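Putative transcriptional regulator (Bacillus cytotoxicus NVH 391-98, PDB 3K4H) probably acts as a LacI-family transcriptional regulator whose periplasmic-binding-protein-like core binds a glucose-containing glycan as its candidate effector. Local coordinates at residues V65-S78 with Y87-P101. Numbering follows the deposited sequence.
With GLC (alpha-D-glucopyranose), chain C.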
loop_
_atom_site.group_PDB
_atom_site.type_symbol
_atom_site.label_atom_id
_atom_site.label_comp_id
_atom_site.label_asym_id
_atom_site.label_seq_id
_atom_site.Cartn_x
_atom_site.Cartn_y
_atom_site.Cartn_z
ATOM N N VAL A 65 19.556 17.555 16.139
ATOM C CA VAL A 65 18.396 18.356 16.498
ATOM C C VAL A 65 18.843 19.512 17.376
ATOM O O VAL A 65 18.365 20.633 17.218
ATOM C CB VAL A 65 17.301 17.518 17.227
ATOM C CG1 VAL A 65 16.101 18.386 17.592
ATOM C CG2 VAL A 65 16.862 16.364 16.371
ATOM N N GLN A 66 19.784 19.244 18.277
ATOM C CA GLN A 66 20.250 20.275 19.205
ATOM C C GLN A 66 21.000 21.426 18.539
ATOM O O GLN A 66 20.976 22.553 19.017
ATOM C CB GLN A 66 21.023 19.656 20.371
ATOM C CG GLN A 66 20.032 19.168 21.407
ATOM C CD GLN A 66 20.531 18.111 22.395
ATOM O OE1 GLN A 66 21.697 17.689 22.390
ATOM N NE2 GLN A 66 19.610 17.675 23.264
ATOM N N GLY A 67 21.616 21.130 17.402
ATOM C CA GLY A 67 22.440 22.088 16.683
ATOM C C GLY A 67 21.695 23.139 15.902
ATOM O O GLY A 67 22.313 24.079 15.437
ATOM N N ARG A 68 20.378 22.996 15.763
ATOM C CA ARG A 68 19.545 23.920 14.965
ATOM C C ARG A 68 20.037 24.136 13.525
ATOM O O ARG A 68 19.643 25.111 12.873
ATOM C CB ARG A 68 19.377 25.292 15.625
ATOM C CG ARG A 68 19.324 25.326 17.121
ATOM C CD ARG A 68 18.041 24.752 17.646
ATOM N NE ARG A 68 17.915 25.059 19.068
ATOM C CZ ARG A 68 17.910 24.155 20.044
ATOM N NH1 ARG A 68 17.783 24.560 21.306
ATOM N NH2 ARG A 68 18.005 22.858 19.761
ATOM N N GLN A 69 20.869 23.225 13.024
ATOM C CA GLN A 69 21.392 23.329 11.668
ATOM C C GLN A 69 20.687 22.369 10.723
ATOM O O GLN A 69 20.679 22.602 9.507
ATOM C CB GLN A 69 22.907 23.073 11.633
ATOM C CG GLN A 69 23.766 23.904 12.622
ATOM C CD GLN A 69 23.433 25.385 12.595
ATOM O OE1 GLN A 69 23.204 25.971 11.524
ATOM N NE2 GLN A 69 23.385 25.998 13.772
ATOM N N ILE A 70 20.098 21.295 11.259
ATOM C CA ILE A 70 19.387 20.319 10.413
ATOM C C ILE A 70 17.882 20.646 10.365
ATOM O O ILE A 70 17.228 20.794 11.402
ATOM C CB ILE A 70 19.632 18.849 10.873
ATOM C CG1 ILE A 70 21.133 18.512 10.996
ATOM C CG2 ILE A 70 18.957 17.879 9.958
ATOM C CD1 ILE A 70 22.079 19.299 10.051
ATOM N N GLY A 71 17.355 20.788 9.153
ATOM C CA GLY A 71 15.971 21.136 8.938
ATOM C C GLY A 71 15.046 19.939 9.016
ATOM O O GLY A 71 13.869 20.083 9.375
ATOM N N GLY A 72 15.549 18.753 8.694
ATOM C CA GLY A 72 14.688 17.576 8.645
ATOM C C GLY A 72 15.527 16.324 8.653
ATOM O O GLY A 72 16.739 16.401 8.431
ATOM N N ILE A 73 14.904 15.168 8.913
ATOM C CA ILE A 73 15.659 13.916 9.032
ATOM C C ILE A 73 14.940 12.817 8.288
ATOM O O ILE A 73 13.715 12.698 8.410
ATOM C CB ILE A 73 15.793 13.497 10.500
ATOM C CG1 ILE A 73 16.746 14.435 11.252
ATOM C CG2 ILE A 73 16.249 12.077 10.612
ATOM C CD1 ILE A 73 16.905 14.128 12.741
ATOM N N ILE A 74 15.676 12.026 7.503
ATOM C CA ILE A 74 15.104 10.838 6.869
ATOM C C ILE A 74 15.615 9.656 7.618
ATOM O O ILE A 74 16.806 9.523 7.783
ATOM C CB ILE A 74 15.586 10.677 5.431
ATOM C CG1 ILE A 74 15.315 11.924 4.623
ATOM C CG2 ILE A 74 14.887 9.526 4.748
ATOM C CD1 ILE A 74 15.738 11.824 3.176
ATOM N N LEU A 75 14.737 8.790 8.090
ATOM C CA LEU A 75 15.192 7.533 8.695
ATOM C C LEU A 75 15.231 6.469 7.607
ATOM O O LEU A 75 14.203 6.196 6.961
ATOM C CB LEU A 75 14.242 7.116 9.810
ATOM C CG LEU A 75 14.449 7.739 11.185
ATOM C CD1 LEU A 75 13.241 7.553 12.033
ATOM C CD2 LEU A 75 15.608 7.044 11.866
ATOM N N LEU A 76 16.404 5.890 7.373
ATOM C CA LEU A 76 16.567 4.940 6.262
ATOM C C LEU A 76 16.125 3.536 6.621
ATOM O O LEU A 76 16.415 2.570 5.910
ATOM C CB LEU A 76 18.001 4.910 5.762
ATOM C CG LEU A 76 18.416 6.053 4.853
ATOM C CD1 LEU A 76 17.190 6.527 4.170
ATOM C CD2 LEU A 76 19.023 7.203 5.635
ATOM N N TYR A 77 15.425 3.430 7.732
ATOM C CA TYR A 77 15.046 2.146 8.250
ATOM C C TYR A 77 13.796 2.309 9.130
ATOM O O TYR A 77 13.412 3.446 9.448
ATOM C CB TYR A 77 16.192 1.567 9.061
ATOM C CG TYR A 77 16.362 2.251 10.379
ATOM C CD1 TYR A 77 17.013 3.473 10.467
ATOM C CD2 TYR A 77 15.849 1.686 11.537
ATOM C CE1 TYR A 77 17.169 4.110 11.680
ATOM C CE2 TYR A 77 15.994 2.312 12.762
ATOM C CZ TYR A 77 16.658 3.527 12.828
ATOM O OH TYR A 77 16.800 4.161 14.032
ATOM N N SER A 78 13.179 1.178 9.499
ATOM C CA SER A 78 12.035 1.175 10.377
ATOM C C SER A 78 12.049 0.025 11.350
ATOM O O SER A 78 11.747 -1.122 11.011
ATOM C CB SER A 78 10.743 1.165 9.600
ATOM O OG SER A 78 9.674 0.978 10.500
ATOM N N TYR A 87 12.008 10.144 20.137
ATOM C CA TYR A 87 12.664 11.398 20.380
ATOM C C TYR A 87 12.147 12.462 19.448
ATOM O O TYR A 87 11.741 13.542 19.899
ATOM C CB TYR A 87 14.182 11.281 20.246
ATOM C CG TYR A 87 14.877 12.620 20.377
ATOM C CD1 TYR A 87 15.283 13.328 19.245
ATOM C CD2 TYR A 87 15.087 13.205 21.636
ATOM C CE1 TYR A 87 15.901 14.582 19.366
ATOM C CE2 TYR A 87 15.705 14.448 21.766
ATOM C CZ TYR A 87 16.112 15.133 20.630
ATOM O OH TYR A 87 16.722 16.366 20.731
ATOM N N LEU A 88 12.171 12.165 18.154
ATOM C CA LEU A 88 11.813 13.145 17.149
ATOM C C LEU A 88 10.349 13.505 17.278
ATOM O O LEU A 88 9.981 14.665 17.102
ATOM C CB LEU A 88 12.123 12.641 15.738
ATOM C CG LEU A 88 13.574 12.340 15.340
ATOM C CD1 LEU A 88 13.609 11.878 13.909
ATOM C CD2 LEU A 88 14.480 13.555 15.522
ATOM N N HIS A 89 9.516 12.517 17.597
ATOM C CA HIS A 89 8.086 12.776 17.766
ATOM C C HIS A 89 7.811 13.718 18.928
ATOM O O HIS A 89 7.053 14.670 18.786
ATOM C CB HIS A 89 7.281 11.489 17.927
ATOM C CG HIS A 89 5.842 11.729 18.258
ATOM N ND1 HIS A 89 4.937 12.217 17.336
ATOM C CD2 HIS A 89 5.150 11.563 19.414
ATOM C CE1 HIS A 89 3.750 12.337 17.910
ATOM N NE2 HIS A 89 3.851 11.940 19.169
ATOM N N GLU A 90 8.447 13.456 20.065
ATOM C CA GLU A 90 8.385 14.349 21.228
ATOM C C GLU A 90 8.964 15.774 21.042
ATOM O O GLU A 90 8.463 16.719 21.628
ATOM C CB GLU A 90 9.060 13.677 22.418
ATOM C CG GLU A 90 8.267 12.530 23.004
ATOM C CD GLU A 90 6.969 12.988 23.619
ATOM O OE1 GLU A 90 5.910 12.430 23.244
ATOM O OE2 GLU A 90 7.009 13.916 24.462
ATOM N N GLN A 91 10.028 15.929 20.257
ATOM C CA GLN A 91 10.622 17.247 20.083
ATOM C C GLN A 91 9.908 17.971 18.951
ATOM O O GLN A 91 10.269 19.096 18.580
ATOM C CB GLN A 91 12.140 17.173 19.852
ATOM C CG GLN A 91 13.001 16.612 21.019
ATOM C CD GLN A 91 12.614 17.120 22.421
ATOM O OE1 GLN A 91 13.233 18.037 22.976
ATOM N NE2 GLN A 91 11.595 16.505 23.003
ATOM N N ASN A 92 8.872 17.324 18.431
ATOM C CA ASN A 92 8.157 17.804 17.260
ATOM C C ASN A 92 9.075 18.145 16.074
ATOM O O ASN A 92 8.856 19.134 15.391
ATOM C CB ASN A 92 7.315 19.019 17.635
ATOM C CG ASN A 92 5.946 18.990 17.006
ATOM O OD1 ASN A 92 4.949 18.908 17.715
ATOM N ND2 ASN A 92 5.881 19.045 15.678
ATOM N N PHE A 93 10.096 17.323 15.829
ATOM C CA PHE A 93 11.059 17.569 14.753
ATOM C C PHE A 93 10.576 16.946 13.454
ATOM O O PHE A 93 10.077 15.817 13.487
ATOM C CB PHE A 93 12.432 17.001 15.122
ATOM C CG PHE A 93 13.530 17.510 14.254
ATOM C CD1 PHE A 93 13.955 16.774 13.144
ATOM C CD2 PHE A 93 14.114 18.747 14.512
ATOM C CE1 PHE A 93 14.959 17.262 12.308
ATOM C CE2 PHE A 93 15.105 19.250 13.698
ATOM C CZ PHE A 93 15.539 18.510 12.588
ATOM N N PRO A 94 10.722 17.652 12.305
ATOM C CA PRO A 94 10.205 17.064 11.061
ATOM C C PRO A 94 11.031 15.881 10.584
ATOM O O PRO A 94 12.235 16.005 10.401
ATOM C CB PRO A 94 10.288 18.214 10.036
ATOM C CG PRO A 94 10.841 19.361 10.723
ATOM C CD PRO A 94 11.404 18.929 12.055
ATOM N N PHE A 95 10.389 14.734 10.385
ATOM C CA PHE A 95 11.080 13.564 9.869
ATOM C C PHE A 95 10.199 12.677 8.999
ATOM O O PHE A 95 8.975 12.772 9.015
ATOM C CB PHE A 95 11.648 12.740 11.009
ATOM C CG PHE A 95 10.618 11.915 11.718
ATOM C CD1 PHE A 95 9.906 12.444 12.798
ATOM C CD2 PHE A 95 10.356 10.606 11.308
ATOM C CE1 PHE A 95 8.952 11.690 13.447
ATOM C CE2 PHE A 95 9.407 9.845 11.956
ATOM C CZ PHE A 95 8.694 10.391 13.030
ATOM N N VAL A 96 10.851 11.768 8.271
ATOM C CA VAL A 96 10.167 10.878 7.331
ATOM C C VAL A 96 10.764 9.477 7.414
ATOM O O VAL A 96 11.986 9.339 7.567
ATOM C CB VAL A 96 10.327 11.419 5.889
ATOM C CG1 VAL A 96 10.248 10.290 4.882
ATOM C CG2 VAL A 96 9.286 12.475 5.589
ATOM N N LEU A 97 9.923 8.452 7.309
ATOM C CA LEU A 97 10.404 7.057 7.280
ATOM C C LEU A 97 10.601 6.476 5.879
ATOM O O LEU A 97 9.843 6.805 4.950
ATOM C CB LEU A 97 9.454 6.124 8.031
ATOM C CG LEU A 97 9.585 5.817 9.517
ATOM C CD1 LEU A 97 8.790 4.589 9.862
ATOM C CD2 LEU A 97 11.003 5.525 9.823
ATOM N N ILE A 98 11.601 5.601 5.729
ATOM C CA ILE A 98 11.642 4.678 4.577
ATOM C C ILE A 98 11.321 3.300 5.148
ATOM O O ILE A 98 12.192 2.631 5.681
ATOM C CB ILE A 98 13.021 4.678 3.815
ATOM C CG1 ILE A 98 13.446 6.101 3.380
ATOM C CG2 ILE A 98 12.996 3.686 2.624
ATOM C CD1 ILE A 98 14.318 6.148 2.103
ATOM N N GLY A 99 10.063 2.903 5.080
ATOM C CA GLY A 99 9.558 1.699 5.769
ATOM C C GLY A 99 8.283 1.993 6.553
ATOM O O GLY A 99 8.053 3.124 6.980
ATOM N N LYS A 100 7.440 0.979 6.730
ATOM C CA LYS A 100 6.245 1.081 7.554
ATOM C C LYS A 100 6.603 1.318 9.023
ATOM O O LYS A 100 7.529 0.702 9.550
ATOM C CB LYS A 100 5.486 -0.213 7.451
ATOM C CG LYS A 100 4.003 -0.083 7.490
ATOM C CD LYS A 100 3.353 -1.413 7.132
ATOM C CE LYS A 100 3.505 -2.417 8.250
ATOM N NZ LYS A 100 2.814 -3.658 7.871
ATOM N N PRO A 101 5.868 2.221 9.696
ATOM C CA PRO A 101 6.065 2.399 11.138
ATOM C C PRO A 101 5.276 1.347 11.872
ATOM O O PRO A 101 4.261 0.881 11.356
ATOM C CB PRO A 101 5.474 3.786 11.410
ATOM C CG PRO A 101 5.066 4.357 10.016
ATOM C CD PRO A 101 4.891 3.178 9.144
HETATM C C1 GLC C . 14.600 -0.366 3.432
HETATM C C2 GLC C . 14.077 0.289 4.693
HETATM C C3 GLC C . 12.805 -0.449 5.073
HETATM C C4 GLC C . 11.774 -0.376 3.931
HETATM C C5 GLC C . 12.384 -0.847 2.632
HETATM C C6 GLC C . 11.402 -0.597 1.514
HETATM O O2 GLC C . 15.045 0.149 5.708
HETATM O O3 GLC C . 12.379 0.077 6.309
HETATM O O4 GLC C . 10.740 -1.290 4.110
HETATM O O5 GLC C . 13.640 -0.221 2.392
HETATM O O6 GLC C . 10.946 -1.861 1.111
#
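Strands 72-75 and 95-98, joined through helix 83-90, form a beta-alpha-beta crossover in the parallel six-stranded sheet of one lobe of this periplasmic-binding-protein-like fold. Their axes approach to 4.8 Å, with N-to-C directions 14° apart. Ile73 and Leu75 each use both backbone groups: Ile73 N donates to Pro94 O and Ile73 O accepts from Val96 N, while Leu75 N reaches Val96 O at 2.9 Å with an N-H...O angle of 169° and Leu75 O accepts from Ile98 N.

Phe93, just before strand 95-98, fits its ring between Ile73 and Val65 of helix 54-66. A chi1 of -165° swings the ring away from its own N and beneath Val65 CG2, a CH-pi contact 4.1 Å from the centroid; Pro94 CD lies on the opposite face. Ile73 CG1 lies 3.5 Å from Phe93 CE1, and Ile73 CD1 meets Leu88 CD2 of the crossover helix at 3.7 Å.

Beyond the strands' C-terminal ends, one glucose unit of the bound glycan donates from O2 to Leu76 O (2.8 Å) and from O3 to Ile98 O (2.6 Å); Asp112, Asn113 and Asn115 bind it too. The pairing sets these carbonyls on neighbouring strand ends, consistent with main-chain acceptors gripping adjacent hydroxyls.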